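Local structure of conserved hypothetical protein (Nitrosomonas europaea, 1XFS) at residues A[23-28]-A[118-123]. The protein is of unknown function but belongs to the AHA1 family, whose Bet v 1-like fold suggests a role in binding a partner protein or small ligand. Residues are numbered along the deposited sequence; the frame is centred on the assembly and turned at random.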
ATOM      1  N   ASN A  23      -2.607  17.450  18.677  1.00 12.98           N
ATOM      2  CA  ASN A  23      -3.830  16.667  18.825  1.00 15.10           C
ATOM      3  C   ASN A  23      -4.926  17.211  17.913  1.00 14.54           C
ATOM      4  O   ASN A  23      -5.664  16.444  17.293  1.00 13.90           O
ATOM      5  CB  ASN A  23      -4.296  16.660  20.291  1.00 17.30           C
ATOM      6  CG  ASN A  23      -4.710  18.032  20.787  1.00 22.32           C
ATOM      7  OD1 ASN A  23      -3.941  18.989  20.725  1.00 23.72           O
ATOM      8  ND2 ASN A  23      -5.935  18.131  21.290  1.00 25.30           N
ATOM      9  N   LEU A  24      -5.023  18.534  17.816  1.00 13.26           N
ATOM     10  CA  LEU A  24      -6.034  19.149  16.961  1.00 14.41           C
ATOM     11  C   LEU A  24      -5.720  18.955  15.485  1.00 13.01           C
ATOM     12  O   LEU A  24      -6.613  18.675  14.689  1.00 12.33           O
ATOM     13  CB  LEU A  24      -6.159  20.640  17.263  1.00 16.45           C
ATOM     14  CG  LEU A  24      -6.759  20.995  18.620  1.00 21.08           C
ATOM     15  CD1 LEU A  24      -6.854  22.510  18.727  1.00 21.87           C
ATOM     16  CD2 LEU A  24      -8.137  20.362  18.772  1.00 22.27           C
ATOM     17  N   VAL A  25      -4.450  19.114  15.121  1.00 12.11           N
ATOM     18  CA  VAL A  25      -4.036  18.940  13.737  1.00 10.86           C
ATOM     19  C   VAL A  25      -4.369  17.520  13.300  1.00 11.25           C
ATOM     20  O   VAL A  25      -4.885  17.297  12.197  1.00 10.19           O
ATOM     21  CB  VAL A  25      -2.521  19.187  13.565  1.00 10.92           C
ATOM     22  CG1 VAL A  25      -2.093  18.873  12.132  1.00 10.53           C
ATOM     23  CG2 VAL A  25      -2.198  20.638  13.901  1.00 14.47           C
ATOM     24  N   TRP A  26      -4.093  16.559  14.172  1.00 11.67           N
ATOM     25  CA  TRP A  26      -4.379  15.172  13.847  1.00  9.99           C
ATOM     26  C   TRP A  26      -5.860  14.977  13.565  1.00 10.63           C
ATOM     27  O   TRP A  26      -6.220  14.270  12.633  1.00 10.09           O
ATOM     28  CB  TRP A  26      -3.939  14.251  14.982  1.00 10.34           C
ATOM     29  CG  TRP A  26      -4.162  12.796  14.672  1.00 10.28           C
ATOM     30  CD1 TRP A  26      -5.122  11.982  15.195  1.00 10.52           C
ATOM     31  CD2 TRP A  26      -3.397  11.986  13.767  1.00  9.96           C
ATOM     32  NE1 TRP A  26      -5.002  10.707  14.677  1.00 11.89           N
ATOM     33  CE2 TRP A  26      -3.948  10.685  13.799  1.00 10.87           C
ATOM     34  CE3 TRP A  26      -2.293  12.233  12.935  1.00  9.27           C
ATOM     35  CZ2 TRP A  26      -3.434   9.630  13.032  1.00 11.74           C
ATOM     36  CZ3 TRP A  26      -1.779  11.178  12.167  1.00  9.74           C
ATOM     37  CH2 TRP A  26      -2.353   9.897  12.227  1.00 10.37           C
ATOM     38  N   ARG A  27      -6.723  15.600  14.361  1.00 10.86           N
ATOM     39  CA  ARG A  27      -8.151  15.453  14.127  1.00 11.32           C
ATOM     40  C   ARG A  27      -8.528  16.063  12.778  1.00 11.51           C
ATOM     41  O   ARG A  27      -9.366  15.524  12.049  1.00 10.93           O
ATOM     42  CB  ARG A  27      -8.958  16.104  15.252  1.00 12.94           C
ATOM     43  CG  ARG A  27      -8.769  15.415  16.597  1.00 15.40           C
ATOM     44  CD  ARG A  27      -9.614  16.069  17.675  1.00 21.18           C
ATOM     45  NE  ARG A  27     -11.032  16.006  17.343  1.00 23.08           N
ATOM     46  CZ  ARG A  27     -11.999  16.532  18.089  1.00 29.11           C
ATOM     47  NH1 ARG A  27     -11.702  17.165  19.214  1.00 28.36           N
ATOM     48  NH2 ARG A  27     -13.266  16.419  17.709  1.00 28.84           N
ATOM     49  N   GLY A  28      -7.899  17.182  12.433  1.00 13.08           N
ATOM     50  CA  GLY A  28      -8.188  17.813  11.157  1.00 11.69           C
ATOM     51  C   GLY A  28      -7.820  16.930   9.974  1.00 11.46           C
ATOM     52  O   GLY A  28      -8.482  16.950   8.938  1.00 12.59           O
ATOM     53  N   ILE A 118       2.353  12.098   5.556  1.00 12.55           N
ATOM     54  CA  ILE A 118       2.186  13.294   6.363  1.00 13.03           C
ATOM     55  C   ILE A 118       2.829  13.049   7.718  1.00 13.04           C
ATOM     56  O   ILE A 118       2.472  12.103   8.407  1.00 12.71           O
ATOM     57  CB  ILE A 118       0.693  13.618   6.586  1.00 14.14           C
ATOM     58  CG1 ILE A 118      -0.021  13.780   5.247  1.00 17.16           C
ATOM     59  CG2 ILE A 118       0.560  14.868   7.438  1.00 14.85           C
ATOM     60  CD1 ILE A 118       0.609  14.802   4.321  1.00 19.18           C
ATOM     61  N   GLU A 119       3.791  13.887   8.092  1.00 11.40           N
ATOM     62  CA  GLU A 119       4.450  13.726   9.380  1.00 13.56           C
ATOM     63  C   GLU A 119       4.217  14.945  10.256  1.00 12.04           C
ATOM     64  O   GLU A 119       4.303  16.074   9.785  1.00 10.01           O
ATOM     65  CB  GLU A 119       5.951  13.492   9.193  1.00 18.29           C
ATOM     66  CG  GLU A 119       6.282  12.185   8.501  1.00 25.87           C
ATOM     67  CD  GLU A 119       7.768  11.895   8.476  1.00 30.48           C
ATOM     68  OE1 GLU A 119       8.151  10.797   8.016  1.00 33.50           O
ATOM     69  OE2 GLU A 119       8.553  12.763   8.913  1.00 32.74           O
ATOM     70  N   LEU A 120       3.916  14.710  11.529  1.00 11.44           N
ATOM     71  CA  LEU A 120       3.668  15.802  12.463  1.00 11.27           C
ATOM     72  C   LEU A 120       4.674  15.773  13.601  1.00 12.40           C
ATOM     73  O   LEU A 120       5.116  14.707  14.040  1.00 11.72           O
ATOM     74  CB  LEU A 120       2.265  15.699  13.058  1.00 10.71           C
ATOM     75  CG  LEU A 120       1.069  15.685  12.112  1.00 10.61           C
ATOM     76  CD1 LEU A 120      -0.201  15.528  12.929  1.00 13.33           C
ATOM     77  CD2 LEU A 120       1.030  16.978  11.303  1.00 12.35           C
ATOM     78  N   GLN A 121       5.030  16.953  14.083  1.00 13.09           N
ATOM     79  CA  GLN A 121       5.972  17.053  15.178  1.00 15.47           C
ATOM     80  C   GLN A 121       5.565  18.237  16.036  1.00 14.16           C
ATOM     81  O   GLN A 121       5.468  19.359  15.550  1.00 15.06           O
ATOM     82  CB  GLN A 121       7.388  17.248  14.633  1.00 19.34           C
ATOM     83  CG  GLN A 121       8.482  17.296  15.691  1.00 25.07           C
ATOM     84  CD  GLN A 121       9.868  17.418  15.076  1.00 29.50           C
ATOM     85  OE1 GLN A 121      10.325  16.517  14.368  1.00 32.20           O
ATOM     86  NE2 GLN A 121      10.538  18.537  15.337  1.00 29.98           N
ATOM     87  N   PRO A 122       5.288  18.000  17.325  1.00 14.20           N
ATOM     88  CA  PRO A 122       4.897  19.134  18.165  1.00 13.95           C
ATOM     89  C   PRO A 122       6.072  20.085  18.379  1.00 14.07           C
ATOM     90  O   PRO A 122       7.223  19.655  18.442  1.00 13.23           O
ATOM     91  CB  PRO A 122       4.428  18.464  19.457  1.00 12.99           C
ATOM     92  CG  PRO A 122       5.236  17.203  19.512  1.00 16.81           C
ATOM     93  CD  PRO A 122       5.240  16.733  18.075  1.00 13.00           C
ATOM     94  N   THR A 123       5.772  21.378  18.455  1.00 15.47           N
ATOM     95  CA  THR A 123       6.787  22.403  18.674  1.00 16.73           C
ATOM     96  C   THR A 123       6.363  23.226  19.881  1.00 17.48           C
ATOM     97  O   THR A 123       5.304  22.988  20.459  1.00 16.50           O
ATOM     98  CB  THR A 123       6.913  23.357  17.472  1.00 15.47           C
ATOM     99  OG1 THR A 123       5.675  24.056  17.284  1.00 17.26           O
ATOM    100  CG2 THR A 123       7.260  22.585  16.209  1.00 16.81           C
TER
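Leu120, pointing from its strand toward the helix, puts one methyl against Val25 and the other between Val25 and Trp26. The contact is wholly apolar and is carried by these three buried side chains; 131 Å² is buried between residues 23-28 and 118-123, both sides summed. Against the valine, Leu120 CD2 lies 3.7 Å from Val25 CG1, the branch that stands anti to the backbone N (chi1 175°). Leu120 CD1 reaches the same methyl at 3.9 Å, so both ends of the leucine fork close on one valine branch.

The indole is met differently. Leu120 CD1 comes up at the ring edge, near the ring plane, 3.9 Å from Trp26 CE3, and the two side chains run at about a right angle. Although the Trp26 CB does not head for the strand, the indole extends to bring its six-membered ring to the leucine. The backbones stay well apart, with the CA atoms of Trp26 and Leu120 8.2 Å from each other.

Helix 22-30 thus packs on strand 115-122 of the seven-stranded antiparallel sheet. Val22 and Leu29 of this helix also touch Leu120, Tyr129 adjoins it from strand 127-134, and Trp26 reaches across to Leu86 on strand 85-89.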